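Local coordinates for protein nucleoside diphosphate kinase (Aquifex aeolicus, PDB 3ZTP) that probably transfers the gamma phosphate of ATP to nucleoside diphosphates through a phosphohistidine intermediate, supplying the cell with nucleoside triphosphates other than ATP, at residues E88-T93 and N117-S122; E4-I9 and K84-I89; L24-Q29 and N104-Q109; A74-G79 and Y130-I135. All blocks are in the same frame, centred on the assembly; numbering follows the deposited sequence. Where two conformers were deposited one is given.

Contact 1: residues E88-T93 and N117-S122; sequences EIIGPT and NAIHAS. With SO4 (sulfate ion), chain D.
With chi1 at 72°, Ile90 holds CG1 between its backbone N and carbonyl carbon, and an extended chi2 then runs the branch out to Ala121. Ile90 CD1 ends 3.7 Å from Ala121 CB. In Ile119 it is CG2 that does most of the touching, 3.8 Å from Ile90 CB, with the two side chains slanting across one another. The last turn of helix 82-90 is thereby pressed on strand 119-121, and Phe27 of helix 20-29 packs against both isoleucines.

Beyond Gly91, where the chain leaves the helix with a positive phi, the contact turns polar. Asn117 also keeps its CG between N and the carbonyl carbon (chi1 64°), and Asn117 ND2 gives a hydrogen bond to Thr93 O, 3.1 Å long. The bond is nearly straight, 165° at the hydrogen; the donor lies in the carbonyl plane on a lone pair, and the acceptor lies almost in the amide plane. Asn117 OD1 accepts from Lys11 NZ, so both ends of the amide are used and its rotation is fixed.

His120 faces the opposite way from its isoleucine and alanine neighbours. His120 ND1 donates to O2 of a sulfate, probably from the crystallisation liquor, at 2.7 Å, with the anion at the ring edge, while NE2 is held by Glu131 and Tyr51 OH supplies the sulfate with another bond. A histidine steadied through NE2, with ND1 turned to a tetrahedral anion, is the arrangement of the nucleoside diphosphate kinase active site, where His120 is the predicted phosphohistidine and Lys11, Thr93 and Asn117 are predicted ATP ligands.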
loop_
_atom_site.group_PDB
_atom_site.type_symbol
_atom_site.label_atom_id
_atom_site.label_comp_id
_atom_site.label_asym_id
_atom_site.label_seq_id
_atom_site.Cartn_x
_atom_site.Cartn_y
_atom_site.Cartn_z
ATOM N N GLU A 88 4.322 -24.820 16.026
ATOM C CA GLU A 88 5.232 -25.957 16.249
ATOM C C GLU A 88 6.572 -25.739 15.543
ATOM O O GLU A 88 7.636 -26.120 16.027
ATOM C CB GLU A 88 4.582 -27.239 15.722
ATOM C CG GLU A 88 3.459 -27.768 16.599
ATOM C CD GLU A 88 2.718 -28.944 15.986
ATOM O OE1 GLU A 88 2.973 -29.286 14.810
ATOM O OE2 GLU A 88 1.868 -29.520 16.691
ATOM N N ILE A 89 6.518 -25.141 14.366
ATOM C CA ILE A 89 7.720 -24.849 13.615
ATOM C C ILE A 89 8.551 -23.753 14.281
ATOM O O ILE A 89 9.785 -23.808 14.250
ATOM C CB ILE A 89 7.348 -24.465 12.177
ATOM C CG1 ILE A 89 6.819 -25.685 11.418
ATOM C CG2 ILE A 89 8.538 -23.848 11.414
ATOM C CD1 ILE A 89 5.957 -25.336 10.211
ATOM N N ILE A 90 7.903 -22.753 14.879
ATOM C CA ILE A 90 8.693 -21.668 15.462
ATOM C C ILE A 90 9.260 -22.045 16.814
ATOM O O ILE A 90 10.348 -21.555 17.159
ATOM C CB ILE A 90 7.951 -20.315 15.505
ATOM C CG1 ILE A 90 6.844 -20.332 16.553
ATOM C CG2 ILE A 90 7.414 -19.965 14.118
ATOM C CD1 ILE A 90 6.053 -19.056 16.613
ATOM N N GLY A 91 8.574 -22.914 17.564
ATOM C CA GLY A 91 9.120 -23.373 18.824
ATOM C C GLY A 91 8.709 -22.503 19.996
ATOM O O GLY A 91 8.052 -21.470 19.830
ATOM N N PRO A 92 9.121 -22.916 21.192
ATOM C CA PRO A 92 8.775 -22.190 22.407
ATOM C C PRO A 92 9.224 -20.733 22.383
ATOM O O PRO A 92 10.254 -20.417 21.799
ATOM C CB PRO A 92 9.551 -22.958 23.481
ATOM C CG PRO A 92 9.806 -24.290 22.932
ATOM C CD PRO A 92 9.874 -24.149 21.448
ATOM N N THR A 93 8.443 -19.868 23.029
ATOM C CA THR A 93 8.737 -18.444 23.147
ATOM C C THR A 93 10.166 -18.177 23.580
ATOM O O THR A 93 10.843 -17.271 23.076
ATOM C CB THR A 93 7.823 -17.806 24.220
ATOM O OG1 THR A 93 6.471 -18.175 23.955
ATOM C CG2 THR A 93 7.962 -16.287 24.229
ATOM N N ASN A 117 13.209 -13.058 20.094
ATOM C CA ASN A 117 12.968 -14.454 19.752
ATOM C C ASN A 117 12.570 -14.649 18.297
ATOM O O ASN A 117 11.789 -15.549 17.975
ATOM C CB ASN A 117 11.942 -15.100 20.686
ATOM C CG ASN A 117 10.577 -14.491 20.575
ATOM O OD1 ASN A 117 10.362 -13.528 19.859
ATOM N ND2 ASN A 117 9.640 -15.055 21.324
ATOM N N ALA A 118 13.106 -13.794 17.438
ATOM C CA ALA A 118 13.120 -13.952 15.974
ATOM C C ALA A 118 11.817 -13.725 15.250
ATOM O O ALA A 118 11.833 -13.195 14.144
ATOM C CB ALA A 118 13.714 -15.315 15.560
ATOM N N ILE A 119 10.706 -14.187 15.804
ATOM C CA ILE A 119 9.482 -14.302 15.028
ATOM C C ILE A 119 8.268 -14.281 15.939
ATOM O O ILE A 119 8.296 -14.771 17.064
ATOM C CB ILE A 119 9.513 -15.595 14.148
ATOM C CG1 ILE A 119 8.355 -15.665 13.153
ATOM C CG2 ILE A 119 9.591 -16.867 15.029
ATOM C CD1 ILE A 119 8.588 -16.700 12.062
ATOM N N HIS A 120 7.209 -13.665 15.422
ATOM C CA HIS A 120 5.867 -13.672 15.971
ATOM C C HIS A 120 4.994 -14.575 15.096
ATOM O O HIS A 120 5.104 -14.516 13.868
ATOM C CB HIS A 120 5.263 -12.262 15.887
ATOM C CG HIS A 120 3.794 -12.234 16.155
ATOM N ND1 HIS A 120 3.285 -12.105 17.423
ATOM C CD2 HIS A 120 2.735 -12.365 15.330
ATOM C CE1 HIS A 120 1.964 -12.141 17.366
ATOM N NE2 HIS A 120 1.609 -12.297 16.109
ATOM N N ALA A 121 4.100 -15.348 15.697
ATOM C CA ALA A 121 3.016 -15.987 14.949
ATOM C C ALA A 121 1.716 -15.856 15.705
ATOM O O ALA A 121 1.700 -15.875 16.940
ATOM C CB ALA A 121 3.307 -17.459 14.682
ATOM N N SER A 122 0.624 -15.738 14.971
ATOM C CA SER A 122 -0.699 -15.679 15.598
ATOM C C SER A 122 -0.954 -16.903 16.484
ATOM O O SER A 122 -0.552 -18.015 16.172
ATOM C CB SER A 122 -1.783 -15.636 14.517
ATOM O OG SER A 122 -1.541 -14.618 13.572
HETATM S S SO4 D . 5.218 -11.916 19.973
HETATM O O1 SO4 D . 5.892 -13.171 19.661
HETATM O O2 SO4 D . 3.781 -12.160 20.087
HETATM O O3 SO4 D . 5.636 -11.371 21.262
HETATM O O4 SO4 D . 5.514 -10.930 18.970
#

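Contact 2: residues E4-I9 and K84-I89; sequences ERTLII and KRVREI
Val86 comes down from the helix onto Thr6 and Ile8 of the strand. Val86 CB already lies 4.0 Å from Thr6 CG2, and from there the side chain forks. One branch, CG2, continues to the same methyl, with 3.7 Å between Val86 CG2 and Thr6 CG2, so that valine and threonine meet tip to tip. The other, Val86 CG1, is anti to the backbone N (chi1 166°) and leans further along the strand to Ile8, its distance to Ile8 CG2 again being 3.7 Å; here the two side chains cross at about a right angle. A single valine thus spans two successive strand residues that face the helix, while Leu7 between them points to the other side of the sheet. Phe27 and Leu77 close in on Val86 as well.

At the strand's beginning the contact is polar and wet. Glu4 OE1 accepts from a water at 2.6 Å, and the same water accepts from Lys84 N at 2.9 Å. OE1 takes the backbone NH of Ile83 too, so the carboxylate sits by the first turn of helix 82-90, where its charge would suit the helix dipole.

The axes of the two segments run 9.4 Å apart at closest and differ in direction by only 34°. A helix lying along an inner strand of an antiparallel sheet in this way, with the strand order 2-3-1-4, belongs to the ferredoxin-like alpha/beta sandwich of this kinase family.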
loop_
_atom_site.group_PDB
_atom_site.type_symbol
_atom_site.label_atom_id
_atom_site.label_comp_id
_atom_site.label_asym_id
_atom_site.label_seq_id
_atom_site.Cartn_x
_atom_site.Cartn_y
_atom_site.Cartn_z
ATOM N N GLU A 4 -6.269 -23.001 7.075
ATOM C CA GLU A 4 -6.263 -21.799 7.895
ATOM C C GLU A 4 -5.239 -20.801 7.365
ATOM O O GLU A 4 -4.327 -21.158 6.618
ATOM C CB GLU A 4 -5.885 -22.149 9.338
ATOM C CG GLU A 4 -6.893 -23.053 10.018
ATOM C CD GLU A 4 -6.462 -23.559 11.385
ATOM O OE1 GLU A 4 -5.274 -23.439 11.751
ATOM O OE2 GLU A 4 -7.329 -24.106 12.103
ATOM N N ARG A 5 -5.388 -19.545 7.772
ATOM C CA ARG A 5 -4.370 -18.531 7.555
ATOM C C ARG A 5 -3.842 -18.025 8.881
ATOM O O ARG A 5 -4.588 -17.835 9.849
ATOM C CB ARG A 5 -4.942 -17.353 6.784
ATOM C CG ARG A 5 -5.254 -17.657 5.352
ATOM C CD ARG A 5 -5.941 -16.502 4.662
ATOM N NE ARG A 5 -6.154 -16.822 3.252
ATOM C CZ ARG A 5 -6.808 -16.040 2.402
ATOM N NH1 ARG A 5 -7.308 -14.892 2.821
ATOM N NH2 ARG A 5 -6.963 -16.419 1.134
ATOM N N THR A 6 -2.535 -17.788 8.947
ATOM C CA THR A 6 -1.928 -17.250 10.148
ATOM C C THR A 6 -0.953 -16.167 9.739
ATOM O O THR A 6 -0.503 -16.129 8.591
ATOM C CB THR A 6 -1.256 -18.357 10.989
ATOM O OG1 THR A 6 -0.890 -17.772 12.227
ATOM C CG2 THR A 6 -0.002 -18.936 10.325
ATOM N N LEU A 7 -0.637 -15.264 10.656
ATOM C CA LEU A 7 0.315 -14.190 10.379
ATOM C C LEU A 7 1.632 -14.502 11.059
ATOM O O LEU A 7 1.641 -14.817 12.255
ATOM C CB LEU A 7 -0.217 -12.864 10.909
ATOM C CG LEU A 7 0.687 -11.680 10.529
ATOM C CD1 LEU A 7 0.431 -11.201 9.116
ATOM C CD2 LEU A 7 0.608 -10.533 11.521
ATOM N N ILE A 8 2.739 -14.364 10.328
ATOM C CA ILE A 8 4.053 -14.307 10.958
ATOM C C ILE A 8 4.657 -12.929 10.774
ATOM O O ILE A 8 4.406 -12.237 9.776
ATOM C CB ILE A 8 5.039 -15.388 10.463
ATOM C CG1 ILE A 8 5.268 -15.301 8.945
ATOM C CG2 ILE A 8 4.551 -16.760 10.874
ATOM C CD1 ILE A 8 6.492 -16.071 8.449
ATOM N N ILE A 9 5.456 -12.517 11.757
ATOM C CA ILE A 9 6.300 -11.317 11.608
ATOM C C ILE A 9 7.720 -11.703 11.974
ATOM O O ILE A 9 7.961 -12.190 13.081
ATOM C CB ILE A 9 5.859 -10.139 12.488
ATOM C CG1 ILE A 9 4.386 -9.836 12.239
ATOM C CG2 ILE A 9 6.725 -8.943 12.164
ATOM C CD1 ILE A 9 3.831 -8.744 13.171
ATOM N N LYS A 84 -1.646 -23.948 14.330
ATOM C CA LYS A 84 -0.910 -24.838 15.218
ATOM C C LYS A 84 0.430 -25.277 14.604
ATOM O O LYS A 84 1.439 -25.356 15.289
ATOM C CB LYS A 84 -1.754 -26.062 15.570
ATOM C CG LYS A 84 -1.029 -27.147 16.343
ATOM C CD LYS A 84 -1.954 -28.343 16.559
ATOM C CE LYS A 84 -1.287 -29.455 17.350
ATOM N NZ LYS A 84 -2.210 -30.604 17.556
ATOM N N ARG A 85 0.437 -25.580 13.317
ATOM C CA ARG A 85 1.655 -26.095 12.707
ATOM C C ARG A 85 2.740 -25.027 12.691
ATOM O O ARG A 85 3.909 -25.313 12.948
ATOM C CB ARG A 85 1.396 -26.625 11.302
ATOM C CG ARG A 85 0.692 -27.970 11.255
ATOM C CD ARG A 85 0.254 -28.356 9.832
ATOM N NE ARG A 85 1.393 -28.481 8.928
ATOM C CZ ARG A 85 1.358 -28.224 7.619
ATOM N NH1 ARG A 85 0.246 -27.818 7.021
ATOM N NH2 ARG A 85 2.453 -28.366 6.894
ATOM N N VAL A 86 2.379 -23.786 12.392
ATOM C CA VAL A 86 3.345 -22.703 12.407
ATOM C C VAL A 86 3.894 -22.500 13.827
ATOM O O VAL A 86 5.115 -22.298 14.000
ATOM C CB VAL A 86 2.750 -21.416 11.781
ATOM C CG1 VAL A 86 3.594 -20.172 12.069
ATOM C CG2 VAL A 86 2.605 -21.620 10.275
ATOM N N ARG A 87 3.058 -22.628 14.852
ATOM C CA ARG A 87 3.579 -22.495 16.214
ATOM C C ARG A 87 4.523 -23.641 16.606
ATOM O O ARG A 87 5.457 -23.440 17.397
ATOM C CB ARG A 87 2.437 -22.313 17.206
ATOM C CG ARG A 87 1.763 -20.946 17.062
ATOM C CD ARG A 87 0.517 -20.823 17.931
ATOM N NE ARG A 87 0.842 -20.921 19.350
ATOM C CZ ARG A 87 0.936 -22.064 20.026
ATOM N NH1 ARG A 87 0.732 -23.227 19.420
ATOM N NH2 ARG A 87 1.238 -22.045 21.317
ATOM N N GLU A 88 4.322 -24.820 16.026
ATOM C CA GLU A 88 5.232 -25.957 16.249
ATOM C C GLU A 88 6.572 -25.739 15.543
ATOM O O GLU A 88 7.636 -26.120 16.027
ATOM C CB GLU A 88 4.582 -27.239 15.722
ATOM C CG GLU A 88 3.459 -27.768 16.599
ATOM C CD GLU A 88 2.718 -28.944 15.986
ATOM O OE1 GLU A 88 2.973 -29.286 14.810
ATOM O OE2 GLU A 88 1.868 -29.520 16.691
ATOM N N ILE A 89 6.518 -25.141 14.366
ATOM C CA ILE A 89 7.720 -24.849 13.615
ATOM C C ILE A 89 8.551 -23.753 14.281
ATOM O O ILE A 89 9.785 -23.808 14.250
ATOM C CB ILE A 89 7.348 -24.465 12.177
ATOM C CG1 ILE A 89 6.819 -25.685 11.418
ATOM C CG2 ILE A 89 8.538 -23.848 11.414
ATOM C CD1 ILE A 89 5.957 -25.336 10.211
HETATM O O HOH W 1 -4.360 -24.857 13.747
#

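Contact 3: residues L24-Q29 and N104-Q109; sequences LDRFIQ and NSIRAQ
The carbonyl oxygen of Asn104 is gripped twice by the guanidinium group of Arg26. The NH1 bond is short, 2.7 Å from Arg26 NH1 to Asn104 O, and the donor arrives nearly along the C=O axis with the acceptor lying in the guanidinium plane. Arg26 NH2 adds a weak bond to Asn104 O, 3.1 Å long. The side-chain amide of Asn104 swings back over one face of the guanidinium, the two planes only 13° apart, although Arg26 NH1 and Asn104 ND2, at 3.4 Å, are both donors and do not bond. On its other nitrogen, NE, the arginine has a salt bridge to Glu30.

Arg26 CG, anti to the backbone N (chi1 174°), runs past Ile106, 3.9 Å from Ile106 CD1; the bend at chi2 then sends the rest of the chain toward Asn104. Ile106 CG1 also approaches Phe27 CZ obliquely at 4.1 Å. Just before Ile106, Ser105 is the N-cap, its OG accepting from Ala108 N.

Helix 20-29 meets the start of helix 106-110 beside helix 82-90, whose Ile89 touches Phe27, while Ile119 of strand 119-121 packs on Ile106; Leu24 and Asp25 turn instead to a second subunit.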
loop_
_atom_site.group_PDB
_atom_site.type_symbol
_atom_site.label_atom_id
_atom_site.label_comp_id
_atom_site.label_asym_id
_atom_site.label_seq_id
_atom_site.Cartn_x
_atom_site.Cartn_y
_atom_site.Cartn_z
ATOM N N LEU A 24 11.680 -17.680 5.603
ATOM C CA LEU A 24 10.662 -17.867 4.583
ATOM C C LEU A 24 10.807 -19.219 3.904
ATOM O O LEU A 24 9.807 -19.910 3.669
ATOM C CB LEU A 24 10.680 -16.738 3.552
ATOM C CG LEU A 24 10.308 -15.374 4.112
ATOM C CD1 LEU A 24 10.426 -14.327 3.021
ATOM C CD2 LEU A 24 8.878 -15.363 4.700
ATOM N N ASP A 25 12.042 -19.616 3.587
ATOM C CA ASP A 25 12.301 -20.902 2.955
ATOM C C ASP A 25 11.707 -22.029 3.796
ATOM O O ASP A 25 11.073 -22.954 3.281
ATOM C CB ASP A 25 13.810 -21.121 2.757
ATOM C CG ASP A 25 14.114 -22.399 2.027
ATOM O OD1 ASP A 25 13.503 -22.683 1.003
ATOM O OD2 ASP A 25 14.975 -23.163 2.515
ATOM N N ARG A 26 11.917 -21.973 5.110
ATOM C CA ARG A 26 11.415 -23.024 5.954
ATOM C C ARG A 26 9.895 -23.177 5.826
ATOM O O ARG A 26 9.364 -24.276 5.696
ATOM C CB ARG A 26 11.776 -22.757 7.411
ATOM C CG ARG A 26 11.169 -23.753 8.403
ATOM C CD ARG A 26 11.634 -25.219 8.129
ATOM N NE ARG A 26 11.283 -26.047 9.276
ATOM C CZ ARG A 26 11.938 -26.013 10.430
ATOM N NH1 ARG A 26 13.053 -25.309 10.538
ATOM N NH2 ARG A 26 11.505 -26.727 11.435
ATOM N N PHE A 27 9.167 -22.063 5.875
ATOM C CA PHE A 27 7.714 -22.172 5.796
ATOM C C PHE A 27 7.243 -22.658 4.434
ATOM O O PHE A 27 6.286 -23.383 4.340
ATOM C CB PHE A 27 7.039 -20.853 6.197
ATOM C CG PHE A 27 7.158 -20.578 7.671
ATOM C CD1 PHE A 27 6.493 -21.377 8.565
ATOM C CD2 PHE A 27 7.969 -19.581 8.142
ATOM C CE1 PHE A 27 6.613 -21.173 9.933
ATOM C CE2 PHE A 27 8.078 -19.362 9.488
ATOM C CZ PHE A 27 7.402 -20.156 10.383
ATOM N N ILE A 28 7.939 -22.254 3.377
ATOM C CA ILE A 28 7.645 -22.768 2.035
ATOM C C ILE A 28 7.855 -24.288 2.006
ATOM O O ILE A 28 6.990 -25.043 1.520
ATOM C CB ILE A 28 8.511 -22.051 0.983
ATOM C CG1 ILE A 28 8.078 -20.582 0.878
ATOM C CG2 ILE A 28 8.393 -22.755 -0.365
ATOM C CD1 ILE A 28 9.128 -19.704 0.204
ATOM N N GLN A 29 8.989 -24.748 2.540
ATOM C CA GLN A 29 9.283 -26.179 2.503
ATOM C C GLN A 29 8.377 -27.008 3.394
ATOM O O GLN A 29 8.148 -28.200 3.141
ATOM C CB GLN A 29 10.742 -26.443 2.838
ATOM C CG GLN A 29 11.739 -25.757 1.877
ATOM C CD GLN A 29 11.312 -25.810 0.425
ATOM O OE1 GLN A 29 10.805 -26.805 -0.082
ATOM N NE2 GLN A 29 11.509 -24.695 -0.257
ATOM N N ASN A 104 15.714 -27.511 15.606
ATOM C CA ASN A 104 15.541 -26.969 14.273
ATOM C C ASN A 104 14.347 -26.033 14.175
ATOM O O ASN A 104 13.952 -25.659 13.081
ATOM C CB ASN A 104 15.403 -28.089 13.221
ATOM C CG ASN A 104 15.691 -27.617 11.820
ATOM O OD1 ASN A 104 16.527 -26.741 11.604
ATOM N ND2 ASN A 104 14.918 -28.118 10.864
ATOM N N SER A 105 13.778 -25.633 15.303
ATOM C CA SER A 105 12.719 -24.640 15.273
ATOM C C SER A 105 13.266 -23.274 14.917
ATOM O O SER A 105 14.446 -22.989 15.080
ATOM C CB SER A 105 11.985 -24.595 16.597
ATOM O OG SER A 105 12.800 -24.136 17.667
ATOM N N ILE A 106 12.395 -22.400 14.433
ATOM C CA ILE A 106 12.845 -21.071 14.049
ATOM C C ILE A 106 13.506 -20.367 15.242
ATOM O O ILE A 106 14.549 -19.736 15.092
ATOM C CB ILE A 106 11.687 -20.205 13.492
ATOM C CG1 ILE A 106 11.035 -20.835 12.257
ATOM C CG2 ILE A 106 12.172 -18.802 13.215
ATOM C CD1 ILE A 106 11.975 -21.081 11.129
ATOM N N ARG A 107 12.891 -20.441 16.424
ATOM C CA ARG A 107 13.436 -19.736 17.584
ATOM C C ARG A 107 14.733 -20.352 18.060
ATOM O O ARG A 107 15.646 -19.650 18.491
ATOM C CB ARG A 107 12.397 -19.607 18.708
ATOM C CG ARG A 107 11.289 -18.659 18.278
ATOM C CD ARG A 107 10.180 -18.570 19.242
ATOM N NE ARG A 107 9.266 -17.499 18.914
ATOM C CZ ARG A 107 7.997 -17.491 19.275
ATOM N NH1 ARG A 107 7.467 -18.518 19.902
ATOM N NH2 ARG A 107 7.233 -16.451 19.013
ATOM N N ALA A 108 14.862 -21.672 17.967
ATOM C CA ALA A 108 16.124 -22.306 18.305
ATOM C C ALA A 108 17.220 -21.853 17.357
ATOM O O ALA A 108 18.358 -21.611 17.781
ATOM C CB ALA A 108 15.996 -23.803 18.291
ATOM N N GLN A 109 16.905 -21.769 16.076
ATOM C CA GLN A 109 17.904 -21.445 15.061
ATOM C C GLN A 109 18.306 -19.990 15.047
ATOM O O GLN A 109 19.476 -19.674 14.835
ATOM C CB GLN A 109 17.381 -21.836 13.683
ATOM C CG GLN A 109 17.291 -23.343 13.535
ATOM C CD GLN A 109 18.651 -23.973 13.259
ATOM O OE1 GLN A 109 19.091 -24.921 13.959
ATOM N NE2 GLN A 109 19.318 -23.469 12.225
#

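Contact 4: residues A74-G79 and Y130-I135; sequences AAVLEG and YEICFI
Ile132 is the first residue of 130-135 to reach the strand. Its CG2, anti to the backbone N, belongs to the shorter branch, and Ile132 CG2 lies 4.0 Å from Val76 CG2; at the end of the other branch Ile132 CD1 comes within 4.2 Å of Val76 CG1. The two branched side chains cross at about a right angle, each methyl of the valine meeting a different branch of the isoleucine.

Cys133 leaves the contact for the subunit interface, where its SG forms a disulfide with Cys133 of the third subunit. Phe134 is turned from the strand too, packing on Lys46 and Glu49 of helix 44-50 and on Leu139 of the third subunit, with Ile135 CD1 at the edge of its ring. At Ile135 the helix comes back to the sheet: Ile135 CG2, again anti to N (CG1 at chi1 -57°), meets Ala74 CB at 3.8 Å. Phe40 touches Ala74 and Ile135 alike, and Phe136 covers Ala74 and Val76.

On the strand, the residues that answer are Ala74 and Val76, alternate positions on one face of the sheet. Only methyl groups meet between strand and helix, and all four residues are buried. Such a joint has no directional bond to set it, so it probably depends on the fit of the branches and the exclusion of water.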
loop_
_atom_site.group_PDB
_atom_site.type_symbol
_atom_site.label_atom_id
_atom_site.label_comp_id
_atom_site.label_asym_id
_atom_site.label_seq_id
_atom_site.Cartn_x
_atom_site.Cartn_y
_atom_site.Cartn_z
ATOM N N ALA A 74 6.288 -9.088 7.458
ATOM C CA ALA A 74 5.144 -9.935 7.769
ATOM C C ALA A 74 4.732 -10.761 6.562
ATOM O O ALA A 74 4.924 -10.345 5.410
ATOM C CB ALA A 74 3.952 -9.075 8.231
ATOM N N ALA A 75 4.165 -11.944 6.837
ATOM C CA ALA A 75 3.625 -12.820 5.806
ATOM C C ALA A 75 2.366 -13.475 6.297
ATOM O O ALA A 75 2.242 -13.780 7.495
ATOM C CB ALA A 75 4.632 -13.897 5.433
ATOM N N VAL A 76 1.422 -13.672 5.390
ATOM C CA VAL A 76 0.278 -14.501 5.676
ATOM C C VAL A 76 0.595 -15.881 5.112
ATOM O O VAL A 76 0.930 -16.012 3.934
ATOM C CB VAL A 76 -1.004 -13.954 5.017
ATOM C CG1 VAL A 76 -2.168 -14.921 5.232
ATOM C CG2 VAL A 76 -1.329 -12.573 5.565
ATOM N N LEU A 77 0.494 -16.892 5.966
ATOM C CA LEU A 77 0.733 -18.277 5.598
ATOM C C LEU A 77 -0.573 -19.025 5.612
ATOM O O LEU A 77 -1.340 -18.940 6.572
ATOM C CB LEU A 77 1.704 -18.930 6.592
ATOM C CG LEU A 77 3.053 -18.246 6.733
ATOM C CD1 LEU A 77 3.872 -19.029 7.719
ATOM C CD2 LEU A 77 3.763 -18.145 5.399
ATOM N N GLU A 78 -0.822 -19.794 4.552
ATOM C CA GLU A 78 -2.044 -20.577 4.411
ATOM C C GLU A 78 -1.738 -22.054 4.245
ATOM O O GLU A 78 -0.869 -22.438 3.477
ATOM C CB GLU A 78 -2.829 -20.057 3.207
ATOM C CG GLU A 78 -4.136 -20.775 2.941
ATOM C CD GLU A 78 -4.839 -20.189 1.730
ATOM O OE1 GLU A 78 -5.312 -19.035 1.820
ATOM O OE2 GLU A 78 -4.884 -20.854 0.680
ATOM N N GLY A 79 -2.462 -22.872 4.981
ATOM C CA GLY A 79 -2.342 -24.309 4.835
ATOM C C GLY A 79 -3.174 -25.045 5.861
ATOM O O GLY A 79 -3.745 -24.455 6.764
ATOM N N TYR A 130 -7.521 -10.770 13.491
ATOM C CA TYR A 130 -7.137 -9.412 13.877
ATOM C C TYR A 130 -5.787 -8.998 13.337
ATOM O O TYR A 130 -5.609 -7.911 12.782
ATOM C CB TYR A 130 -7.096 -9.283 15.413
ATOM C CG TYR A 130 -6.554 -7.941 15.897
ATOM C CD1 TYR A 130 -7.344 -6.821 15.847
ATOM C CD2 TYR A 130 -5.251 -7.800 16.385
ATOM C CE1 TYR A 130 -6.875 -5.595 16.267
ATOM C CE2 TYR A 130 -4.769 -6.562 16.802
ATOM C CZ TYR A 130 -5.596 -5.464 16.733
ATOM O OH TYR A 130 -5.199 -4.202 17.135
ATOM N N GLU A 131 -4.800 -9.860 13.511
ATOM C CA GLU A 131 -3.449 -9.523 13.148
ATOM C C GLU A 131 -3.260 -9.430 11.641
ATOM O O GLU A 131 -2.561 -8.527 11.152
ATOM C CB GLU A 131 -2.511 -10.593 13.700
ATOM C CG GLU A 131 -2.449 -10.573 15.230
ATOM C CD GLU A 131 -1.572 -11.650 15.816
ATOM O OE1 GLU A 131 -0.926 -12.398 15.068
ATOM O OE2 GLU A 131 -1.526 -11.728 17.056
ATOM N N ILE A 132 -3.867 -10.351 10.893
ATOM C CA ILE A 132 -3.786 -10.269 9.430
ATOM C C ILE A 132 -4.378 -8.955 8.961
ATOM O O ILE A 132 -3.737 -8.267 8.166
ATOM C CB ILE A 132 -4.479 -11.460 8.786
ATOM C CG1 ILE A 132 -3.669 -12.730 9.056
ATOM C CG2 ILE A 132 -4.632 -11.231 7.296
ATOM C CD1 ILE A 132 -4.391 -14.019 8.663
ATOM N N CYS A 133 -5.569 -8.590 9.425
ATOM C CA CYS A 133 -6.187 -7.331 9.022
ATOM C C CYS A 133 -5.391 -6.119 9.492
ATOM O O CYS A 133 -5.436 -5.053 8.864
ATOM C CB CYS A 133 -7.616 -7.255 9.553
ATOM S SG CYS A 133 -8.764 -8.327 8.655
ATOM N N PHE A 134 -4.672 -6.242 10.588
ATOM C CA PHE A 134 -3.907 -5.102 11.041
ATOM C C PHE A 134 -2.822 -4.739 10.029
ATOM O O PHE A 134 -2.514 -3.558 9.826
ATOM C CB PHE A 134 -3.275 -5.344 12.408
ATOM C CG PHE A 134 -2.885 -4.079 13.097
ATOM C CD1 PHE A 134 -1.677 -3.454 12.865
ATOM C CD2 PHE A 134 -3.796 -3.466 13.919
ATOM C CE1 PHE A 134 -1.367 -2.247 13.485
ATOM C CE2 PHE A 134 -3.488 -2.260 14.550
ATOM C CZ PHE A 134 -2.276 -1.652 14.315
ATOM N N ILE A 135 -2.221 -5.746 9.405
ATOM C CA ILE A 135 -1.060 -5.551 8.546
ATOM C C ILE A 135 -1.420 -5.492 7.061
ATOM O O ILE A 135 -0.828 -4.729 6.312
ATOM C CB ILE A 135 -0.040 -6.703 8.771
ATOM C CG1 ILE A 135 0.371 -6.779 10.248
ATOM C CG2 ILE A 135 1.181 -6.554 7.857
ATOM C CD1 ILE A 135 0.947 -5.484 10.818
#

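How the contacts relate
Three of the contacts meet on one antiparallel sheet. Contacts 1 and 2 set helix 82-90 on one face and share Glu88 and Ile89; contact 3 joins helix 20-29, whose Phe27 also packs on that helix, to helix 106-110; contact 4 lays helix 125-135 on the other face. Bonds from three sides converge on the strand of His120, the predicted phosphohistidine, where the sulfate is bound: His120 N to Ile9 O at 2.9 Å, Arg107 NH2 to Ile119 O at 2.8 Å, and Glu131 OE1 to His120 NE2 at 2.7 Å. Contacts 3 and 4 are farthest apart, about 17 Å between centres, yet Phe27 CD1 touches Leu77 CD1 at 3.6 Å.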